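Putative type VI secretion protein (Escherichia coli, PDB 6SKI) probably acts as a phospholipase toxin of the type VI secretion system, hydrolysing membrane lipids after being loaded onto the VgrG spike. Local coordinates at residues Y99-W104 with V419-M424; N414-V419 with S449-L454; E436-R439 with E444-L447. One frame throughout, in Å; residues are numbered along the deposited sequence.

Interaction 1 (Y99-W104 with V419-M424); sequences YSNIHW and VCLRVM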
ATOM      1  N   TYR A  99      -6.348  10.730   0.463  1.00 49.13           N
ATOM      2  CA  TYR A  99      -6.875   9.400   0.205  1.00 49.13           C
ATOM      3  C   TYR A  99      -6.188   8.790  -1.008  1.00 49.13           C
ATOM      4  O   TYR A  99      -6.037   9.438  -2.047  1.00 49.13           O
ATOM      5  CB  TYR A  99      -8.381   9.477  -0.021  1.00 49.13           C
ATOM      6  CG  TYR A  99      -9.158   9.798   1.227  1.00 49.13           C
ATOM      7  CD1 TYR A  99      -8.943   9.094   2.399  1.00 49.13           C
ATOM      8  CD2 TYR A  99     -10.100  10.813   1.238  1.00 49.13           C
ATOM      9  CE1 TYR A  99      -9.648   9.384   3.544  1.00 49.13           C
ATOM     10  CE2 TYR A  99     -10.810  11.113   2.378  1.00 49.13           C
ATOM     11  CZ  TYR A  99     -10.581  10.394   3.529  1.00 49.13           C
ATOM     12  OH  TYR A  99     -11.287  10.688   4.672  1.00 49.13           O
ATOM     13  N   SER A 100      -5.766   7.539  -0.873  1.00 44.98           N
ATOM     14  CA  SER A 100      -5.101   6.844  -1.965  1.00 44.98           C
ATOM     15  C   SER A 100      -6.155   6.251  -2.888  1.00 44.98           C
ATOM     16  O   SER A 100      -7.360   6.419  -2.687  1.00 44.98           O
ATOM     17  CB  SER A 100      -4.160   5.775  -1.424  1.00 44.98           C
ATOM     18  OG  SER A 100      -4.714   5.138  -0.291  1.00 44.98           O
ATOM     19  N   ASN A 101      -5.714   5.529  -3.910  1.00 42.82           N
ATOM     20  CA  ASN A 101      -6.635   4.850  -4.803  1.00 42.82           C
ATOM     21  C   ASN A 101      -7.141   3.547  -4.213  1.00 42.82           C
ATOM     22  O   ASN A 101      -8.171   3.038  -4.662  1.00 42.82           O
ATOM     23  CB  ASN A 101      -5.960   4.577  -6.148  1.00 42.82           C
ATOM     24  CG  ASN A 101      -6.050   5.750  -7.090  1.00 42.82           C
ATOM     25  OD1 ASN A 101      -6.821   6.679  -6.867  1.00 42.82           O
ATOM     26  ND2 ASN A 101      -5.255   5.720  -8.148  1.00 42.82           N
ATOM     27  N   ILE A 102      -6.453   3.014  -3.204  1.00 42.53           N
ATOM     28  CA  ILE A 102      -6.962   1.853  -2.487  1.00 42.53           C
ATOM     29  C   ILE A 102      -8.159   2.247  -1.637  1.00 42.53           C
ATOM     30  O   ILE A 102      -9.124   1.487  -1.510  1.00 42.53           O
ATOM     31  CB  ILE A 102      -5.841   1.219  -1.645  1.00 42.53           C
ATOM     32  CG1 ILE A 102      -4.718   0.730  -2.556  1.00 42.53           C
ATOM     33  CG2 ILE A 102      -6.377   0.080  -0.807  1.00 42.53           C
ATOM     34  CD1 ILE A 102      -5.169  -0.285  -3.564  1.00 42.53           C
ATOM     35  N   HIS A 103      -8.131   3.451  -1.067  1.00 44.16           N
ATOM     36  CA  HIS A 103      -9.295   3.973  -0.361  1.00 44.16           C
ATOM     37  C   HIS A 103     -10.507   4.048  -1.281  1.00 44.16           C
ATOM     38  O   HIS A 103     -11.609   3.628  -0.915  1.00 44.16           O
ATOM     39  CB  HIS A 103      -8.975   5.352   0.211  1.00 44.16           C
ATOM     40  CG  HIS A 103     -10.124   5.992   0.921  1.00 44.16           C
ATOM     41  ND1 HIS A 103     -10.983   6.872   0.300  1.00 44.16           N
ATOM     42  CD2 HIS A 103     -10.548   5.895   2.203  1.00 44.16           C
ATOM     43  CE1 HIS A 103     -11.894   7.278   1.164  1.00 44.16           C
ATOM     44  NE2 HIS A 103     -11.651   6.703   2.327  1.00 44.16           N
ATOM     45  N   TRP A 104     -10.316   4.576  -2.488  1.00 45.39           N
ATOM     46  CA  TRP A 104     -11.431   4.744  -3.410  1.00 45.39           C
ATOM     47  C   TRP A 104     -11.902   3.406  -3.957  1.00 45.39           C
ATOM     48  O   TRP A 104     -13.100   3.211  -4.182  1.00 45.39           O
ATOM     49  CB  TRP A 104     -11.026   5.681  -4.542  1.00 45.39           C
ATOM     50  CG  TRP A 104     -10.732   7.059  -4.071  1.00 45.39           C
ATOM     51  CD1 TRP A 104      -9.566   7.739  -4.219  1.00 45.39           C
ATOM     52  CD2 TRP A 104     -11.619   7.932  -3.366  1.00 45.39           C
ATOM     53  NE1 TRP A 104      -9.665   8.981  -3.650  1.00 45.39           N
ATOM     54  CE2 TRP A 104     -10.919   9.124  -3.119  1.00 45.39           C
ATOM     55  CE3 TRP A 104     -12.938   7.820  -2.922  1.00 45.39           C
ATOM     56  CZ2 TRP A 104     -11.491  10.198  -2.448  1.00 45.39           C
ATOM     57  CZ3 TRP A 104     -13.503   8.884  -2.257  1.00 45.39           C
ATOM     58  CH2 TRP A 104     -12.781  10.058  -2.025  1.00 45.39           C
ATOM     59  N   VAL A 419      -7.481   9.079 -12.901  1.00 44.48           N
ATOM     60  CA  VAL A 419      -7.296   8.340 -14.143  1.00 44.48           C
ATOM     61  C   VAL A 419      -6.726   6.959 -13.855  1.00 44.48           C
ATOM     62  O   VAL A 419      -7.181   5.952 -14.409  1.00 44.48           O
ATOM     63  CB  VAL A 419      -6.390   9.134 -15.101  1.00 44.48           C
ATOM     64  CG1 VAL A 419      -6.140   8.350 -16.373  1.00 44.48           C
ATOM     65  CG2 VAL A 419      -6.996  10.486 -15.409  1.00 44.48           C
ATOM     66  N   CYS A 420      -5.725   6.889 -12.976  1.00 43.81           N
ATOM     67  CA  CYS A 420      -5.164   5.590 -12.618  1.00 43.81           C
ATOM     68  C   CYS A 420      -6.192   4.718 -11.908  1.00 43.81           C
ATOM     69  O   CYS A 420      -6.227   3.498 -12.114  1.00 43.81           O
ATOM     70  CB  CYS A 420      -3.929   5.794 -11.748  1.00 43.81           C
ATOM     71  SG  CYS A 420      -2.616   6.674 -12.604  1.00 43.81           S
ATOM     72  N   LEU A 421      -7.045   5.336 -11.091  1.00 43.33           N
ATOM     73  CA  LEU A 421      -8.161   4.632 -10.476  1.00 43.33           C
ATOM     74  C   LEU A 421      -9.076   4.030 -11.526  1.00 43.33           C
ATOM     75  O   LEU A 421      -9.506   2.883 -11.402  1.00 43.33           O
ATOM     76  CB  LEU A 421      -8.946   5.596  -9.594  1.00 43.33           C
ATOM     77  CG  LEU A 421     -10.061   4.992  -8.753  1.00 43.33           C
ATOM     78  CD1 LEU A 421      -9.514   3.967  -7.787  1.00 43.33           C
ATOM     79  CD2 LEU A 421     -10.790   6.088  -8.032  1.00 43.33           C
ATOM     80  N   ARG A 422      -9.408   4.803 -12.556  1.00 45.28           N
ATOM     81  CA  ARG A 422     -10.316   4.308 -13.584  1.00 45.28           C
ATOM     82  C   ARG A 422      -9.680   3.183 -14.388  1.00 45.28           C
ATOM     83  O   ARG A 422     -10.366   2.242 -14.801  1.00 45.28           O
ATOM     84  CB  ARG A 422     -10.756   5.456 -14.485  1.00 45.28           C
ATOM     85  CG  ARG A 422     -11.731   6.368 -13.789  1.00 45.28           C
ATOM     86  CD  ARG A 422     -11.787   7.740 -14.396  1.00 45.28           C
ATOM     87  NE  ARG A 422     -12.360   8.689 -13.451  1.00 45.28           N
ATOM     88  CZ  ARG A 422     -13.637   9.044 -13.436  1.00 45.28           C
ATOM     89  NH1 ARG A 422     -14.480   8.523 -14.315  1.00 45.28           N
ATOM     90  NH2 ARG A 422     -14.073   9.912 -12.541  1.00 45.28           N
ATOM     91  N   VAL A 423      -8.367   3.248 -14.601  1.00 44.20           N
ATOM     92  CA  VAL A 423      -7.689   2.148 -15.283  1.00 44.20           C
ATOM     93  C   VAL A 423      -7.738   0.878 -14.440  1.00 44.20           C
ATOM     94  O   VAL A 423      -8.027  -0.215 -14.951  1.00 44.20           O
ATOM     95  CB  VAL A 423      -6.245   2.539 -15.633  1.00 44.20           C
ATOM     96  CG1 VAL A 423      -5.583   1.430 -16.416  1.00 44.20           C
ATOM     97  CG2 VAL A 423      -6.230   3.815 -16.438  1.00 44.20           C
ATOM     98  N   MET A 424      -7.468   0.995 -13.138  1.00 44.53           N
ATOM     99  CA  MET A 424      -7.556  -0.182 -12.275  1.00 44.53           C
ATOM    100  C   MET A 424      -8.987  -0.699 -12.180  1.00 44.53           C
ATOM    101  O   MET A 424      -9.207  -1.911 -12.096  1.00 44.53           O
ATOM    102  CB  MET A 424      -6.999   0.125 -10.888  1.00 44.53           C
ATOM    103  CG  MET A 424      -6.799  -1.112 -10.025  1.00 44.53           C
ATOM    104  SD  MET A 424      -5.648  -2.330 -10.686  1.00 44.53           S
ATOM    105  CE  MET A 424      -4.103  -1.452 -10.567  1.00 44.53           C
TER
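ND2 of Asn-101, lying beside Cys-420 and Leu-421, is gripped by two carbonyls: the O atom of Ala-417, one turn earlier in helix 416-431, takes a hydrogen bond from it, and the O atom of Ile-313 takes a weak one. The Asn-101 amide therefore bridges helix 416-431 and the loop after strand 303-306, which also bonds to the Asn-101 backbone through Gly-314. Against Leu-421 the contact is different in kind. Asn-101 ND2 sits 3.5 Å from Leu-421 N, but both are donors and no bond forms, while Asn-101 OD1 rests on Leu-421 CB at 3.6 Å. Cys-420 adds its CB, 3.8 Å from Asn-101 ND2. Leu-421 then forks over the first turn of helix 101-108. Its CG lies anti to the backbone N (chi1 -174°), which sends both methyls across to the other helix: Leu-421 CD1 reaches Asn-101 O at 3.5 Å, and Leu-421 CD2 meets Trp-104 CB at 3.5 Å. The leucine and tryptophan side chains run at about a right angle; the indole leads away from Leu-421, and His-103 ND1 lies over one of its faces, 3.8 Å above the plane. Leucine carbons thus pack on the asparagine's amide and main-chain oxygen as well as on Trp-104 CB, and the bonds from ND2 pay for placing a polar amide in this buried contact.

Interaction 2 (N414-V419 with S449-L454); sequences NDWANV and SELIFL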
ATOM      1  N   ASN A 414      -4.096  16.991  -8.353  1.00 47.96           N
ATOM      2  CA  ASN A 414      -3.997  15.572  -8.039  1.00 47.96           C
ATOM      3  C   ASN A 414      -4.965  14.717  -8.851  1.00 47.96           C
ATOM      4  O   ASN A 414      -5.369  13.643  -8.393  1.00 47.96           O
ATOM      5  CB  ASN A 414      -4.227  15.352  -6.545  1.00 47.96           C
ATOM      6  CG  ASN A 414      -5.681  15.497  -6.150  1.00 47.96           C
ATOM      7  OD1 ASN A 414      -6.422  16.277  -6.743  1.00 47.96           O
ATOM      8  ND2 ASN A 414      -6.098  14.744  -5.143  1.00 47.96           N
ATOM      9  N   ASP A 415      -5.336  15.160 -10.047  1.00 48.59           N
ATOM     10  CA  ASP A 415      -6.406  14.529 -10.805  1.00 48.59           C
ATOM     11  C   ASP A 415      -5.949  13.354 -11.657  1.00 48.59           C
ATOM     12  O   ASP A 415      -6.786  12.741 -12.326  1.00 48.59           O
ATOM     13  CB  ASP A 415      -7.084  15.564 -11.704  1.00 48.59           C
ATOM     14  CG  ASP A 415      -7.757  16.662 -10.921  1.00 48.59           C
ATOM     15  OD1 ASP A 415      -8.733  16.369 -10.202  1.00 48.59           O
ATOM     16  OD2 ASP A 415      -7.309  17.821 -11.022  1.00 48.59           O
ATOM     17  N   TRP A 416      -4.663  13.018 -11.665  1.00 44.65           N
ATOM     18  CA  TRP A 416      -4.198  11.903 -12.477  1.00 44.65           C
ATOM     19  C   TRP A 416      -4.311  10.571 -11.749  1.00 44.65           C
ATOM     20  O   TRP A 416      -4.367   9.515 -12.397  1.00 44.65           O
ATOM     21  CB  TRP A 416      -2.752  12.142 -12.919  1.00 44.65           C
ATOM     22  CG  TRP A 416      -2.259  11.117 -13.878  1.00 44.65           C
ATOM     23  CD1 TRP A 416      -1.362  10.126 -13.629  1.00 44.65           C
ATOM     24  CD2 TRP A 416      -2.651  10.971 -15.244  1.00 44.65           C
ATOM     25  NE1 TRP A 416      -1.163   9.373 -14.758  1.00 44.65           N
ATOM     26  CE2 TRP A 416      -1.946   9.872 -15.765  1.00 44.65           C
ATOM     27  CE3 TRP A 416      -3.530  11.665 -16.079  1.00 44.65           C
ATOM     28  CZ2 TRP A 416      -2.091   9.451 -17.080  1.00 44.65           C
ATOM     29  CZ3 TRP A 416      -3.672  11.246 -17.382  1.00 44.65           C
ATOM     30  CH2 TRP A 416      -2.957  10.150 -17.872  1.00 44.65           C
ATOM     31  N   ALA A 417      -4.422  10.597 -10.426  1.00 43.72           N
ATOM     32  CA  ALA A 417      -4.698   9.383  -9.686  1.00 43.72           C
ATOM     33  C   ALA A 417      -6.133   8.929  -9.863  1.00 43.72           C
ATOM     34  O   ALA A 417      -6.412   7.742  -9.699  1.00 43.72           O
ATOM     35  CB  ALA A 417      -4.397   9.586  -8.201  1.00 43.72           C
ATOM     36  N   ASN A 418      -7.030   9.826 -10.272  1.00 45.08           N
ATOM     37  CA  ASN A 418      -8.371   9.403 -10.653  1.00 45.08           C
ATOM     38  C   ASN A 418      -8.344   8.653 -11.978  1.00 45.08           C
ATOM     39  O   ASN A 418      -9.083   7.681 -12.167  1.00 45.08           O
ATOM     40  CB  ASN A 418      -9.291  10.616 -10.735  1.00 45.08           C
ATOM     41  CG  ASN A 418      -9.466  11.300  -9.401  1.00 45.08           C
ATOM     42  OD1 ASN A 418      -9.325  10.678  -8.352  1.00 45.08           O
ATOM     43  ND2 ASN A 418      -9.767  12.589  -9.433  1.00 45.08           N
ATOM     44  N   VAL A 419      -7.481   9.079 -12.901  1.00 44.48           N
ATOM     45  CA  VAL A 419      -7.296   8.340 -14.143  1.00 44.48           C
ATOM     46  C   VAL A 419      -6.726   6.959 -13.855  1.00 44.48           C
ATOM     47  O   VAL A 419      -7.181   5.952 -14.409  1.00 44.48           O
ATOM     48  CB  VAL A 419      -6.390   9.134 -15.101  1.00 44.48           C
ATOM     49  CG1 VAL A 419      -6.140   8.350 -16.373  1.00 44.48           C
ATOM     50  CG2 VAL A 419      -6.996  10.486 -15.409  1.00 44.48           C
ATOM     51  N   SER A 449     -12.025  18.308 -17.648  1.00 51.69           N
ATOM     52  CA  SER A 449     -12.234  18.101 -19.076  1.00 51.69           C
ATOM     53  C   SER A 449     -10.918  17.848 -19.794  1.00 51.69           C
ATOM     54  O   SER A 449     -10.832  16.944 -20.636  1.00 51.69           O
ATOM     55  CB  SER A 449     -12.947  19.307 -19.680  1.00 51.69           C
ATOM     56  OG  SER A 449     -13.913  19.821 -18.781  1.00 51.69           O
ATOM     57  N   GLU A 450      -9.873  18.593 -19.426  1.00 52.60           N
ATOM     58  CA  GLU A 450      -8.555  18.401 -20.018  1.00 52.60           C
ATOM     59  C   GLU A 450      -8.085  16.962 -19.885  1.00 52.60           C
ATOM     60  O   GLU A 450      -7.348  16.466 -20.742  1.00 52.60           O
ATOM     61  CB  GLU A 450      -7.553  19.335 -19.343  1.00 52.60           C
ATOM     62  CG  GLU A 450      -6.458  19.849 -20.245  1.00 52.60           C
ATOM     63  CD  GLU A 450      -5.501  20.765 -19.513  1.00 52.60           C
ATOM     64  OE1 GLU A 450      -4.616  21.352 -20.168  1.00 52.60           O
ATOM     65  OE2 GLU A 450      -5.636  20.894 -18.278  1.00 52.60           O
ATOM     66  N   LEU A 451      -8.502  16.279 -18.824  1.00 49.77           N
ATOM     67  CA  LEU A 451      -8.070  14.922 -18.544  1.00 49.77           C
ATOM     68  C   LEU A 451      -9.102  13.873 -18.924  1.00 49.77           C
ATOM     69  O   LEU A 451      -8.875  12.690 -18.659  1.00 49.77           O
ATOM     70  CB  LEU A 451      -7.731  14.780 -17.059  1.00 49.77           C
ATOM     71  CG  LEU A 451      -6.350  15.244 -16.603  1.00 49.77           C
ATOM     72  CD1 LEU A 451      -5.994  14.596 -15.282  1.00 49.77           C
ATOM     73  CD2 LEU A 451      -5.296  14.941 -17.651  1.00 49.77           C
ATOM     74  N   ILE A 452     -10.228  14.260 -19.527  1.00 51.33           N
ATOM     75  CA  ILE A 452     -11.261  13.268 -19.811  1.00 51.33           C
ATOM     76  C   ILE A 452     -10.821  12.348 -20.944  1.00 51.33           C
ATOM     77  O   ILE A 452     -10.676  11.135 -20.756  1.00 51.33           O
ATOM     78  CB  ILE A 452     -12.608  13.947 -20.115  1.00 51.33           C
ATOM     79  CG1 ILE A 452     -13.342  14.258 -18.814  1.00 51.33           C
ATOM     80  CG2 ILE A 452     -13.483  13.055 -20.972  1.00 51.33           C
ATOM     81  CD1 ILE A 452     -14.479  15.231 -18.979  1.00 51.33           C
ATOM     82  N   PHE A 453     -10.545  12.916 -22.121  1.00 52.86           N
ATOM     83  CA  PHE A 453     -10.179  12.085 -23.262  1.00 52.86           C
ATOM     84  C   PHE A 453      -8.899  11.316 -22.981  1.00 52.86           C
ATOM     85  O   PHE A 453      -8.809  10.120 -23.285  1.00 52.86           O
ATOM     86  CB  PHE A 453     -10.039  12.949 -24.517  1.00 52.86           C
ATOM     87  CG  PHE A 453      -9.123  12.370 -25.563  1.00 52.86           C
ATOM     88  CD1 PHE A 453      -9.598  11.462 -26.494  1.00 52.86           C
ATOM     89  CD2 PHE A 453      -7.794  12.761 -25.636  1.00 52.86           C
ATOM     90  CE1 PHE A 453      -8.762  10.934 -27.461  1.00 52.86           C
ATOM     91  CE2 PHE A 453      -6.955  12.234 -26.600  1.00 52.86           C
ATOM     92  CZ  PHE A 453      -7.440  11.321 -27.513  1.00 52.86           C
ATOM     93  N   LEU A 454      -7.925  11.967 -22.344  1.00 51.21           N
ATOM     94  CA  LEU A 454      -6.694  11.278 -21.985  1.00 51.21           C
ATOM     95  C   LEU A 454      -6.976  10.070 -21.113  1.00 51.21           C
ATOM     96  O   LEU A 454      -6.382   9.006 -21.326  1.00 51.21           O
ATOM     97  CB  LEU A 454      -5.746  12.227 -21.260  1.00 51.21           C
ATOM     98  CG  LEU A 454      -5.169  13.345 -22.113  1.00 51.21           C
ATOM     99  CD1 LEU A 454      -4.332  14.283 -21.269  1.00 51.21           C
ATOM    100  CD2 LEU A 454      -4.351  12.735 -23.218  1.00 51.21           C
TER
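This is a buried van der Waals contact, mostly apolar, in which one leucine, Leu-451, presses into the angle between Asp-415, Trp-416 and Val-419, near the N-terminal ends of helices 416-431 and 452-466. No hydrogen bond crosses it. Leu-451 CD1 does most of the touching: it lies 3.6 Å from Asp-415 O and 3.9 Å from Asp-415 CB, so the aspartate takes part through its backbone and methylene. The same methyl meets the indole at its rim, in the ring plane, with Leu-451 CD1 3.9 Å from Trp-416 CE3. Leu-451 CD2 follows along that benzo edge and stands 4.0 Å from Trp-416 CZ3. The two side chains run at about a right angle. The indole can offer this edge because a first torsion near 180° (-174°) carries it away from the backbone N of Trp-416 and brings its six-membered ring toward Leu-451. In the fold, which belongs to the alpha/beta-hydrolase clan, helix 416-431 is sandwiched between the central sheet, where Val-423 and Met-424 touch strand 278-284, and helix 452-466, where Val-419 touches Ala-455 and Ala-458. Val-419 serves this contact too, its CG2 being 4.2 Å from Leu-451 CD1, and its CB covers one face of the indole, 3.9 Å above the plane and offset toward the rim. Trp-416 is thus bounded at its edge by Leu-451 and over a face by Val-419, and it also touches Pro-307 and Ile-482 of helix 476-483. On the other segment, Ile-452 N bonds to Ser-449 O at 3.0 Å, and Leu-454 comes up more loosely, its CB 4.5 Å from Trp-416 CZ3.

Interaction 3 (E436-R439 with E444-L447); sequences EPIR and ELQL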
ATOM      1  N   GLU A 436     -19.079  -0.358  -7.638  1.00 48.88           N
ATOM      2  CA  GLU A 436     -20.111   0.643  -7.796  1.00 48.88           C
ATOM      3  C   GLU A 436     -19.663   1.669  -8.834  1.00 48.88           C
ATOM      4  O   GLU A 436     -18.476   1.988  -8.927  1.00 48.88           O
ATOM      5  CB  GLU A 436     -20.396   1.332  -6.465  1.00 48.88           C
ATOM      6  CG  GLU A 436     -20.747   0.381  -5.327  1.00 48.88           C
ATOM      7  CD  GLU A 436     -22.190  -0.094  -5.355  1.00 48.88           C
ATOM      8  OE1 GLU A 436     -22.801  -0.131  -6.443  1.00 48.88           O
ATOM      9  OE2 GLU A 436     -22.715  -0.436  -4.275  1.00 48.88           O
ATOM     10  N   PRO A 437     -20.588   2.184  -9.638  1.00 52.51           N
ATOM     11  CA  PRO A 437     -20.208   3.169 -10.653  1.00 52.51           C
ATOM     12  C   PRO A 437     -19.648   4.433 -10.020  1.00 52.51           C
ATOM     13  O   PRO A 437     -19.999   4.804  -8.899  1.00 52.51           O
ATOM     14  CB  PRO A 437     -21.532   3.443 -11.373  1.00 52.51           C
ATOM     15  CG  PRO A 437     -22.253   2.145 -11.232  1.00 52.51           C
ATOM     16  CD  PRO A 437     -22.000   1.803  -9.789  1.00 52.51           C
ATOM     17  N   ILE A 438     -18.756   5.093 -10.753  1.00 52.87           N
ATOM     18  CA  ILE A 438     -18.280   6.415 -10.372  1.00 52.87           C
ATOM     19  C   ILE A 438     -19.326   7.419 -10.827  1.00 52.87           C
ATOM     20  O   ILE A 438     -19.570   7.574 -12.029  1.00 52.87           O
ATOM     21  CB  ILE A 438     -16.911   6.727 -10.989  1.00 52.87           C
ATOM     22  CG1 ILE A 438     -15.816   5.898 -10.324  1.00 52.87           C
ATOM     23  CG2 ILE A 438     -16.597   8.205 -10.853  1.00 52.87           C
ATOM     24  CD1 ILE A 438     -14.422   6.409 -10.600  1.00 52.87           C
ATOM     25  N   ARG A 439     -19.949   8.094  -9.873  1.00 60.34           N
ATOM     26  CA  ARG A 439     -21.054   8.992 -10.150  1.00 60.34           C
ATOM     27  C   ARG A 439     -20.620  10.432  -9.920  1.00 60.34           C
ATOM     28  O   ARG A 439     -19.559  10.707  -9.354  1.00 60.34           O
ATOM     29  CB  ARG A 439     -22.258   8.644  -9.269  1.00 60.34           C
ATOM     30  CG  ARG A 439     -22.686   7.188  -9.364  1.00 60.34           C
ATOM     31  CD  ARG A 439     -23.847   6.885  -8.432  1.00 60.34           C
ATOM     32  NE  ARG A 439     -24.203   5.468  -8.423  1.00 60.34           N
ATOM     33  CZ  ARG A 439     -23.698   4.575  -7.576  1.00 60.34           C
ATOM     34  NH1 ARG A 439     -22.810   4.947  -6.667  1.00 60.34           N
ATOM     35  NH2 ARG A 439     -24.083   3.308  -7.638  1.00 60.34           N
ATOM     36  N   GLU A 444     -14.758  13.988  -5.669  1.00 55.63           N
ATOM     37  CA  GLU A 444     -13.333  13.753  -5.514  1.00 55.63           C
ATOM     38  C   GLU A 444     -12.784  12.847  -6.600  1.00 55.63           C
ATOM     39  O   GLU A 444     -11.561  12.738  -6.736  1.00 55.63           O
ATOM     40  CB  GLU A 444     -13.052  13.131  -4.147  1.00 55.63           C
ATOM     41  CG  GLU A 444     -12.927  14.133  -3.022  1.00 55.63           C
ATOM     42  CD  GLU A 444     -13.666  13.693  -1.775  1.00 55.63           C
ATOM     43  OE1 GLU A 444     -14.635  12.916  -1.901  1.00 55.63           O
ATOM     44  OE2 GLU A 444     -13.278  14.124  -0.669  1.00 55.63           O
ATOM     45  N   LEU A 445     -13.654  12.199  -7.370  1.00 51.17           N
ATOM     46  CA  LEU A 445     -13.253  11.262  -8.406  1.00 51.17           C
ATOM     47  C   LEU A 445     -13.589  11.766  -9.800  1.00 51.17           C
ATOM     48  O   LEU A 445     -13.373  11.045 -10.778  1.00 51.17           O
ATOM     49  CB  LEU A 445     -13.916   9.908  -8.165  1.00 51.17           C
ATOM     50  CG  LEU A 445     -13.418   9.169  -6.926  1.00 51.17           C
ATOM     51  CD1 LEU A 445     -13.861   7.720  -6.944  1.00 51.17           C
ATOM     52  CD2 LEU A 445     -11.910   9.277  -6.815  1.00 51.17           C
ATOM     53  N   GLN A 446     -14.095  12.989  -9.916  1.00 54.51           N
ATOM     54  CA  GLN A 446     -14.462  13.548 -11.206  1.00 54.51           C
ATOM     55  C   GLN A 446     -13.238  14.145 -11.875  1.00 54.51           C
ATOM     56  O   GLN A 446     -12.430  14.824 -11.236  1.00 54.51           O
ATOM     57  CB  GLN A 446     -15.548  14.614 -11.056  1.00 54.51           C
ATOM     58  CG  GLN A 446     -16.861  14.081 -10.530  1.00 54.51           C
ATOM     59  CD  GLN A 446     -17.331  12.853 -11.281  1.00 54.51           C
ATOM     60  OE1 GLN A 446     -17.475  12.873 -12.503  1.00 54.51           O
ATOM     61  NE2 GLN A 446     -17.566  11.769 -10.553  1.00 54.51           N
ATOM     62  N   LEU A 447     -13.109  13.884 -13.164  1.00 49.72           N
ATOM     63  CA  LEU A 447     -11.964  14.242 -13.980  1.00 49.72           C
ATOM     64  C   LEU A 447     -12.182  15.595 -14.646  1.00 49.72           C
ATOM     65  O   LEU A 447     -13.282  15.881 -15.124  1.00 49.72           O
ATOM     66  CB  LEU A 447     -11.726  13.184 -15.045  1.00 49.72           C
ATOM     67  CG  LEU A 447     -11.020  11.948 -14.505  1.00 49.72           C
ATOM     68  CD1 LEU A 447     -10.732  10.996 -15.622  1.00 49.72           C
ATOM     69  CD2 LEU A 447      -9.738  12.364 -13.820  1.00 49.72           C
TER
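The long irregular connection between helices 416-431 and 452-466 doubles back on itself here, bringing Ile-438 and Arg-439 beside Leu-445 and Gln-446. Ile-438 uses both of its branches. Its CD1 meets Leu-445 CD1 at 3.9 Å, the two side chains running at about a right angle, and its CG2 lies 4.2 Å from Leu-445 CB. The same Ile-438 CG2 also touches Gln-446 NE2 at 3.7 Å; these two side chains lie alongside each other, pointing opposite ways. The Gln-446 chain is bent at its second torsion (chi2 -49°), which curls the amide toward Ile-438 and the carbonyl of Arg-439. NE2 comes close to Arg-439 O, but its N-H is not well directed at it and no hydrogen bond is counted; the amide is held instead by Asn-442 O, bonded to NE2, and by a weak bond from Gln-440 NE2 to OE1. Gln-446 thus clasps the short turn between the segments from its far side. Leu-445 is buried against Leu-421 and Trp-104, while Ile-438, partly exposed, packs on Leu-108 and Arg-422. On the solvent side, Arg-439 reaches back to Glu-436 in a long salt bridge, NH2 to OE1 3.9 Å. Neither segment is a strand, and the arrangement is that of an irregular helix-to-helix loop, folded by side-chain packing and turn bonds over helices 101-108 and 416-431.

Overall arrangement
The three contacts cluster on one flank of the central sheet, their centres 10 to 12 Å apart. Interactions 1 and 2 both use helix 416-431, share Val-419, alternate along the chain and are joined directly by the Asn-101 ND2 bond to Ala-417 O. Interaction 3 follows interaction 1 in sequence and lies within the chain between the two segments of interaction 2, which pairs the N-terminal parts of two helices. Packing of Trp-104 against Glu-444 and of Asn-418 against Leu-445 makes the three regions continuous. Together they tie helices 101-108 and 416-431, over 300 residues apart, and the start of helix 452-466 to the irregular connection packed over them; no other chain of the assembly touches these segments.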